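Local coordinates for protein phenylalanine ammonia-lyase (Rhodosporidium toruloides, PDB 1Y2M) that catalyses the non-oxidative deamination of L-phenylalanine and L-tyrosine to trans-cinnamic and p-coumaric acid, at residues K546-A551 with I634-Q639. Numbering follows the deposited sequence.
Sequences KQFGPA and ISLTRQ
Facing each other through F548 and L636, whose CA atoms lie 7.6 Å apart, 546-551 of the long helix 506-560 and 634-639 of helix 619-646 run nearly antiparallel, their axes 161° apart and 10.7 Å at closest approach. L636 is the main side chain reaching across. With its CG anti to the backbone N (chi1 -179°), it sets CD1 on Q547 alone and CD2 between CB of Q547 and the F548 side chain. L636 CD2 approaches the F548 ring obliquely, 3.6 Å from F548 CD1, and lies 3.7 Å from F548 CB. L636 CD1 faces the whole terminal amide of Q547, whose CD, OE1 and NE2 all lie 3.6 Å from it. Further out, the amides of Q547 and Q639 approach with their planes 44° apart; at 3.8 Å from OE1 of Q547 to NE2 of Q639 they touch without forming a hydrogen bond. The F548 ring is met edge-to-face by W597 of helix 593-611, and F544 packs on both F548 and L636. Cutting L636 back to an alanine here is likely to open a gap beside F548 and leave the Q547 amide without the methyl it rests on. In this antiparallel helix packing, about 40 Å from the chain centre and away from the cinnamate site, the chemistry grades from buried L636 and F548 to exposed Q547 and Q639, so apolar packing rather than polar pairing joins these two turns.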
# COMPACT_ATOMS: atom_id res chain seq x y z
N LYS B 546 -21.30 -25.60 -40.27
CA LYS B 546 -21.01 -26.49 -41.42
C LYS B 546 -22.28 -26.97 -42.05
O LYS B 546 -22.38 -27.12 -43.27
CB LYS B 546 -20.26 -27.75 -41.00
CG LYS B 546 -18.81 -27.61 -40.74
CD LYS B 546 -18.28 -28.97 -40.27
CE LYS B 546 -16.76 -28.95 -40.10
NZ LYS B 546 -16.28 -30.15 -39.32
N GLN B 547 -23.24 -27.30 -41.20
CA GLN B 547 -24.51 -27.84 -41.69
C GLN B 547 -25.52 -26.77 -42.02
O GLN B 547 -26.32 -26.92 -42.93
CB GLN B 547 -25.10 -28.75 -40.65
CG GLN B 547 -24.43 -30.10 -40.65
CD GLN B 547 -25.32 -31.11 -40.04
OE1 GLN B 547 -26.35 -31.53 -40.63
NE2 GLN B 547 -24.97 -31.50 -38.84
N PHE B 548 -25.50 -25.68 -41.27
CA PHE B 548 -26.52 -24.69 -41.47
C PHE B 548 -26.34 -23.78 -42.68
O PHE B 548 -27.34 -23.40 -43.33
CB PHE B 548 -26.77 -23.86 -40.22
CG PHE B 548 -28.15 -23.26 -40.21
CD1 PHE B 548 -29.28 -24.08 -40.36
CD2 PHE B 548 -28.31 -21.93 -40.13
CE1 PHE B 548 -30.55 -23.54 -40.40
CE2 PHE B 548 -29.56 -21.36 -40.16
CZ PHE B 548 -30.70 -22.16 -40.30
N GLY B 549 -25.09 -23.47 -43.03
CA GLY B 549 -24.81 -22.75 -44.29
C GLY B 549 -25.53 -23.31 -45.51
O GLY B 549 -26.26 -22.59 -46.21
N PRO B 550 -25.33 -24.60 -45.81
CA PRO B 550 -26.07 -25.26 -46.86
C PRO B 550 -27.59 -25.29 -46.70
O PRO B 550 -28.34 -25.19 -47.69
CB PRO B 550 -25.50 -26.69 -46.82
CG PRO B 550 -24.13 -26.50 -46.33
CD PRO B 550 -24.25 -25.45 -45.28
N ALA B 551 -28.04 -25.46 -45.46
CA ALA B 551 -29.47 -25.50 -45.13
C ALA B 551 -30.17 -24.17 -45.51
O ALA B 551 -31.29 -24.17 -46.04
CB ALA B 551 -29.67 -25.81 -43.64
N ILE B 634 -33.41 -24.63 -35.08
CA ILE B 634 -33.67 -25.14 -33.75
C ILE B 634 -33.36 -26.67 -33.71
O ILE B 634 -32.62 -27.15 -32.83
CB ILE B 634 -35.12 -24.85 -33.34
CG1 ILE B 634 -35.29 -23.31 -33.16
CG2 ILE B 634 -35.47 -25.60 -32.03
CD1 ILE B 634 -36.69 -22.79 -33.15
N SER B 635 -33.89 -27.41 -34.67
CA SER B 635 -33.60 -28.85 -34.75
C SER B 635 -32.16 -29.12 -34.96
O SER B 635 -31.61 -30.01 -34.32
CB SER B 635 -34.38 -29.53 -35.88
OG SER B 635 -35.74 -29.20 -35.75
N LEU B 636 -31.53 -28.41 -35.87
CA LEU B 636 -30.12 -28.67 -36.12
C LEU B 636 -29.25 -28.41 -34.86
O LEU B 636 -28.34 -29.16 -34.54
CB LEU B 636 -29.63 -27.83 -37.28
CG LEU B 636 -28.17 -27.96 -37.74
CD1 LEU B 636 -27.79 -29.42 -38.03
CD2 LEU B 636 -27.97 -27.13 -39.00
N THR B 637 -29.55 -27.32 -34.15
CA THR B 637 -28.83 -27.02 -32.92
C THR B 637 -28.95 -28.18 -31.94
O THR B 637 -27.96 -28.62 -31.36
CB THR B 637 -29.39 -25.73 -32.28
OG1 THR B 637 -29.17 -24.64 -33.15
CG2 THR B 637 -28.70 -25.45 -30.97
N ARG B 638 -30.17 -28.68 -31.77
CA ARG B 638 -30.38 -29.76 -30.80
C ARG B 638 -29.57 -30.99 -31.23
O ARG B 638 -28.95 -31.67 -30.39
CB ARG B 638 -31.86 -30.07 -30.67
CG ARG B 638 -32.62 -28.96 -29.99
CD ARG B 638 -34.01 -29.37 -29.57
NE ARG B 638 -34.77 -28.27 -28.94
CZ ARG B 638 -35.95 -27.84 -29.35
NH1 ARG B 638 -36.57 -28.39 -30.39
NH2 ARG B 638 -36.54 -26.85 -28.68
N GLN B 639 -29.53 -31.26 -32.54
CA GLN B 639 -28.83 -32.46 -33.02
C GLN B 639 -27.32 -32.35 -32.88
O GLN B 639 -26.66 -33.29 -32.41
CB GLN B 639 -29.28 -32.92 -34.41
CG GLN B 639 -28.89 -32.17 -35.63
CD GLN B 639 -29.55 -32.79 -36.93
OE1 GLN B 639 -30.73 -33.18 -36.92
NE2 GLN B 639 -28.79 -32.86 -38.01